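Local structure of ribosome biogenesis GTPase A (Thermotoga maritima, 3CNL) at residues Arg101-Lys112 / Val146-Lys157. The protein binds GTP through a circularly permuted G domain and probably hydrolyses it during a late step of 50S ribosomal subunit assembly. Numbering follows the deposited sequence.
Sequences RVLIVGVPNTGK and VKILDTPGILYK. With GNP (phosphoaminophosphonic acid-guanylate ester), chain B.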
loop_
_atom_site.group_PDB
_atom_site.type_symbol
_atom_site.label_atom_id
_atom_site.label_comp_id
_atom_site.label_asym_id
_atom_site.label_seq_id
_atom_site.Cartn_x
_atom_site.Cartn_y
_atom_site.Cartn_z
ATOM N N ARG A 101 -9.746 -17.188 11.929
ATOM C CA ARG A 101 -9.161 -16.263 12.885
ATOM C C ARG A 101 -8.145 -15.490 12.064
ATOM O O ARG A 101 -7.212 -16.063 11.538
ATOM C CB ARG A 101 -8.484 -17.013 14.017
ATOM C CG ARG A 101 -9.410 -17.961 14.729
ATOM C CD ARG A 101 -8.611 -19.030 15.459
ATOM N NE ARG A 101 -8.385 -18.631 16.840
ATOM C CZ ARG A 101 -9.332 -18.641 17.778
ATOM N NH1 ARG A 101 -10.594 -19.032 17.497
ATOM N NH2 ARG A 101 -9.021 -18.254 19.002
ATOM N N VAL A 102 -8.363 -14.189 11.933
ATOM C CA VAL A 102 -7.726 -13.430 10.870
ATOM C C VAL A 102 -6.698 -12.419 11.398
ATOM O O VAL A 102 -6.956 -11.710 12.368
ATOM C CB VAL A 102 -8.815 -12.724 9.993
ATOM C CG1 VAL A 102 -8.199 -11.943 8.840
ATOM C CG2 VAL A 102 -9.851 -13.746 9.465
ATOM N N LEU A 103 -5.537 -12.379 10.749
ATOM C CA LEU A 103 -4.587 -11.274 10.909
ATOM C C LEU A 103 -4.607 -10.420 9.645
ATOM O O LEU A 103 -4.473 -10.918 8.522
ATOM C CB LEU A 103 -3.159 -11.778 11.177
ATOM C CG LEU A 103 -2.014 -10.740 11.180
ATOM C CD1 LEU A 103 -2.034 -9.820 12.403
ATOM C CD2 LEU A 103 -0.626 -11.387 11.057
ATOM N N ILE A 104 -4.791 -9.124 9.844
ATOM C CA ILE A 104 -4.598 -8.144 8.782
ATOM C C ILE A 104 -3.111 -7.752 8.776
ATOM O O ILE A 104 -2.588 -7.322 9.805
ATOM C CB ILE A 104 -5.459 -6.875 9.057
ATOM C CG1 ILE A 104 -6.945 -7.221 9.192
ATOM C CG2 ILE A 104 -5.246 -5.781 7.970
ATOM C CD1 ILE A 104 -7.527 -8.040 8.037
ATOM N N VAL A 105 -2.437 -7.871 7.628
ATOM C CA VAL A 105 -1.012 -7.538 7.550
ATOM C C VAL A 105 -0.642 -6.750 6.270
ATOM O O VAL A 105 -1.335 -6.830 5.252
ATOM C CB VAL A 105 -0.128 -8.810 7.644
ATOM C CG1 VAL A 105 -0.175 -9.601 6.341
ATOM C CG2 VAL A 105 1.305 -8.432 7.945
ATOM N N GLY A 106 0.467 -6.012 6.319
ATOM C CA GLY A 106 0.934 -5.274 5.130
ATOM C C GLY A 106 2.054 -4.297 5.438
ATOM O O GLY A 106 2.389 -4.058 6.610
ATOM N N VAL A 107 2.630 -3.711 4.391
ATOM C CA VAL A 107 3.681 -2.703 4.616
ATOM C C VAL A 107 2.976 -1.437 5.071
ATOM O O VAL A 107 1.764 -1.376 4.984
ATOM C CB VAL A 107 4.518 -2.456 3.355
ATOM C CG1 VAL A 107 5.190 -3.765 2.887
ATOM C CG2 VAL A 107 3.643 -1.810 2.229
ATOM N N PRO A 108 3.725 -0.434 5.570
ATOM C CA PRO A 108 3.091 0.788 6.027
ATOM C C PRO A 108 2.216 1.468 4.971
ATOM O O PRO A 108 2.533 1.411 3.775
ATOM C CB PRO A 108 4.289 1.681 6.372
ATOM C CG PRO A 108 5.396 0.731 6.704
ATOM C CD PRO A 108 5.193 -0.410 5.769
ATOM N N ASN A 109 1.113 2.056 5.432
ATOM C CA ASN A 109 0.283 3.021 4.684
ATOM C C ASN A 109 -0.753 2.450 3.729
ATOM O O ASN A 109 -1.508 3.211 3.111
ATOM C CB ASN A 109 1.161 4.051 3.922
ATOM C CG ASN A 109 0.413 5.318 3.617
ATOM O OD1 ASN A 109 -0.158 5.906 4.513
ATOM N ND2 ASN A 109 0.382 5.733 2.334
ATOM N N THR A 110 -0.826 1.129 3.623
ATOM C CA THR A 110 -1.673 0.486 2.580
ATOM C C THR A 110 -3.161 0.462 2.910
ATOM O O THR A 110 -3.961 0.068 2.071
ATOM C CB THR A 110 -1.261 -0.946 2.310
ATOM O OG1 THR A 110 -1.341 -1.690 3.539
ATOM C CG2 THR A 110 0.166 -1.006 1.752
ATOM N N GLY A 111 -3.522 0.851 4.134
ATOM C CA GLY A 111 -4.941 0.993 4.512
ATOM C C GLY A 111 -5.452 0.034 5.590
ATOM O O GLY A 111 -6.664 -0.178 5.701
ATOM N N LYS A 112 -4.542 -0.511 6.397
ATOM C CA LYS A 112 -4.866 -1.606 7.318
ATOM C C LYS A 112 -5.755 -1.180 8.482
ATOM O O LYS A 112 -6.698 -1.903 8.838
ATOM C CB LYS A 112 -3.585 -2.270 7.830
ATOM C CG LYS A 112 -2.674 -2.777 6.706
ATOM C CD LYS A 112 -1.356 -3.375 7.219
ATOM C CE LYS A 112 -0.514 -2.377 7.985
ATOM N NZ LYS A 112 -0.182 -1.191 7.151
ATOM N N VAL A 146 -16.701 -15.262 13.157
ATOM C CA VAL A 146 -15.281 -15.131 12.765
ATOM C C VAL A 146 -14.514 -14.069 13.569
ATOM O O VAL A 146 -15.042 -12.982 13.853
ATOM C CB VAL A 146 -14.968 -15.117 11.208
ATOM C CG1 VAL A 146 -16.175 -15.324 10.335
ATOM C CG2 VAL A 146 -14.075 -13.915 10.790
ATOM N N LYS A 147 -13.300 -14.420 13.985
ATOM C CA LYS A 147 -12.504 -13.553 14.845
ATOM C C LYS A 147 -11.454 -12.796 14.033
ATOM O O LYS A 147 -10.742 -13.401 13.229
ATOM C CB LYS A 147 -11.805 -14.392 15.917
ATOM C CG LYS A 147 -12.683 -14.732 17.104
ATOM C CD LYS A 147 -11.919 -15.554 18.106
ATOM C CE LYS A 147 -12.786 -15.894 19.295
ATOM N NZ LYS A 147 -13.913 -16.790 18.894
ATOM N N ILE A 148 -11.370 -11.478 14.237
ATOM C CA ILE A 148 -10.311 -10.664 13.606
ATOM C C ILE A 148 -9.479 -9.897 14.655
ATOM O O ILE A 148 -10.053 -9.211 15.499
ATOM C CB ILE A 148 -10.897 -9.739 12.486
ATOM C CG1 ILE A 148 -11.678 -10.600 11.470
ATOM C CG2 ILE A 148 -9.765 -8.964 11.754
ATOM C CD1 ILE A 148 -12.726 -9.859 10.655
ATOM N N LEU A 149 -8.148 -10.064 14.638
ATOM C CA LEU A 149 -7.241 -9.282 15.504
ATOM C C LEU A 149 -7.420 -7.792 15.274
ATOM O O LEU A 149 -7.412 -7.342 14.131
ATOM C CB LEU A 149 -5.777 -9.659 15.270
ATOM C CG LEU A 149 -5.306 -11.007 15.817
ATOM C CD1 LEU A 149 -3.919 -11.346 15.333
ATOM C CD2 LEU A 149 -5.347 -11.016 17.347
ATOM N N ASP A 150 -7.572 -7.024 16.352
ATOM C CA ASP A 150 -7.910 -5.613 16.208
ATOM C C ASP A 150 -6.707 -4.720 15.878
ATOM O O ASP A 150 -6.871 -3.506 15.703
ATOM C CB ASP A 150 -8.691 -5.074 17.433
ATOM C CG ASP A 150 -7.840 -4.970 18.684
ATOM O OD1 ASP A 150 -6.698 -5.494 18.726
ATOM O OD2 ASP A 150 -8.323 -4.368 19.662
ATOM N N THR A 151 -5.513 -5.316 15.822
ATOM C CA THR A 151 -4.299 -4.602 15.404
ATOM C C THR A 151 -3.605 -5.293 14.229
ATOM O O THR A 151 -3.404 -6.516 14.247
ATOM C CB THR A 151 -3.289 -4.375 16.570
ATOM O OG1 THR A 151 -2.543 -5.575 16.833
ATOM C CG2 THR A 151 -4.003 -3.966 17.822
ATOM N N PRO A 152 -3.209 -4.508 13.205
ATOM C CA PRO A 152 -2.550 -5.114 12.061
ATOM C C PRO A 152 -1.085 -5.417 12.347
ATOM O O PRO A 152 -0.483 -4.801 13.229
ATOM C CB PRO A 152 -2.667 -4.033 10.980
ATOM C CG PRO A 152 -2.680 -2.772 11.721
ATOM C CD PRO A 152 -3.351 -3.048 13.050
ATOM N N GLY A 153 -0.529 -6.371 11.620
ATOM C CA GLY A 153 0.908 -6.565 11.604
ATOM C C GLY A 153 1.484 -5.640 10.537
ATOM O O GLY A 153 0.945 -5.534 9.427
ATOM N N ILE A 154 2.568 -4.951 10.866
ATOM C CA ILE A 154 3.181 -4.027 9.915
ATOM C C ILE A 154 4.485 -4.650 9.429
ATOM O O ILE A 154 5.353 -4.991 10.231
ATOM C CB ILE A 154 3.422 -2.646 10.555
ATOM C CG1 ILE A 154 2.104 -2.077 11.090
ATOM C CG2 ILE A 154 4.091 -1.687 9.561
ATOM C CD1 ILE A 154 2.259 -0.901 12.041
ATOM N N LEU A 155 4.607 -4.805 8.113
ATOM C CA LEU A 155 5.787 -5.401 7.510
ATOM C C LEU A 155 6.772 -4.358 6.974
ATOM O O LEU A 155 6.440 -3.559 6.101
ATOM C CB LEU A 155 5.368 -6.361 6.392
ATOM C CG LEU A 155 6.352 -7.401 5.841
ATOM C CD1 LEU A 155 7.036 -6.938 4.560
ATOM C CD2 LEU A 155 7.374 -7.900 6.884
ATOM N N TYR A 156 7.985 -4.379 7.516
ATOM C CA TYR A 156 9.084 -3.566 7.008
ATOM C C TYR A 156 10.017 -4.479 6.237
ATOM O O TYR A 156 10.609 -5.391 6.808
ATOM C CB TYR A 156 9.825 -2.875 8.152
ATOM C CG TYR A 156 8.906 -2.135 9.091
ATOM C CD1 TYR A 156 8.545 -0.810 8.852
ATOM C CD2 TYR A 156 8.387 -2.766 10.217
ATOM C CE1 TYR A 156 7.695 -0.130 9.719
ATOM C CE2 TYR A 156 7.537 -2.094 11.090
ATOM C CZ TYR A 156 7.191 -0.782 10.830
ATOM O OH TYR A 156 6.341 -0.131 11.704
ATOM N N LYS A 157 10.140 -4.261 4.934
ATOM C CA LYS A 157 10.918 -5.183 4.124
ATOM C C LYS A 157 12.228 -4.611 3.586
ATOM O O LYS A 157 12.452 -3.405 3.642
ATOM C CB LYS A 157 10.057 -5.811 3.022
ATOM C CG LYS A 157 9.696 -4.941 1.851
ATOM C CD LYS A 157 8.533 -5.600 1.117
ATOM C CE LYS A 157 8.572 -5.282 -0.344
ATOM N NZ LYS A 157 7.451 -5.924 -1.066
HETATM P PG GNP B . 0.312 2.184 8.813
HETATM O O1G GNP B . 0.536 0.707 9.039
HETATM O O2G GNP B . 1.476 2.839 8.092
HETATM O O3G GNP B . -0.054 2.824 10.146
HETATM N N3B GNP B . -0.942 2.617 7.946
HETATM P PB GNP B . -2.206 1.761 7.548
HETATM O O1B GNP B . -1.795 0.611 6.688
HETATM O O2B GNP B . -2.945 1.413 8.799
HETATM O O3A GNP B . -3.070 2.714 6.700
HETATM P PA GNP B . -4.217 3.683 7.124
HETATM O O1A GNP B . -5.501 2.967 7.201
HETATM O O2A GNP B . -3.853 4.511 8.285
HETATM O "O5'" GNP B . -4.352 4.610 5.880
HETATM C "C5'" GNP B . -3.250 5.368 5.359
HETATM C "C4'" GNP B . -3.817 6.496 4.502
HETATM O "O4'" GNP B . -4.511 5.976 3.330
HETATM C "C3'" GNP B . -4.838 7.401 5.171
HETATM O "O3'" GNP B . -4.651 8.719 4.677
HETATM C "C2'" GNP B . -6.158 6.835 4.673
HETATM O "O2'" GNP B . -7.166 7.819 4.714
HETATM C "C1'" GNP B . -5.825 6.473 3.231
HETATM N N9 GNP B . -6.611 5.376 2.672
HETATM C C8 GNP B . -6.859 4.159 3.276
HETATM N N7 GNP B . -7.570 3.355 2.522
HETATM C C5 GNP B . -7.807 4.107 1.351
HETATM C C6 GNP B . -8.512 3.787 0.158
HETATM O O6 GNP B . -9.114 2.735 -0.124
HETATM N N1 GNP B . -8.485 4.837 -0.778
HETATM C C2 GNP B . -7.850 6.054 -0.583
HETATM N N2 GNP B . -7.924 6.957 -1.583
HETATM N N3 GNP B . -7.181 6.362 0.514
HETATM C C4 GNP B . -7.209 5.350 1.435
HETATM O O HOH W 1 -5.414 -7.744 12.403
#
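L103 CD1 fills the hollow where strand 147-154 bows away from strand 101-106, packing 3.8 Å from L149 CD1 and just as close to G153 N. A water sits in the same gap, taking the N-H of I104 and giving its protons to L149 O and T151 O, bridging the break in parallel pairing. On the face with V102, the CG2 branch of I148 bears on I104 CG1, while V102 CB lies alongside I148 CG1. Pairing stops after L149 N to V102 O and resumes with G153 N to I104 O; the bare G153 CA leaves room for V105, whose CG2, anti to the backbone N, lies 3.3 Å from G153 O. Strand 101-106 then runs into the P-loop (Walker A) of this G domain, and D150-G153 form the DxxG (G3) motif, at the start of switch II in GTPases. K112 folds back over G106, its bends at chi3 (-61°) and chi4 (-58°) bringing NZ to V107 O (2.9 Å) and to O1G of GNP; P152 CB presses on K112 CB at 3.7 Å. P108 CG rests over the notch between I154 CG2 and Y156 CE1, and V107 CG1 touches L155 CD1.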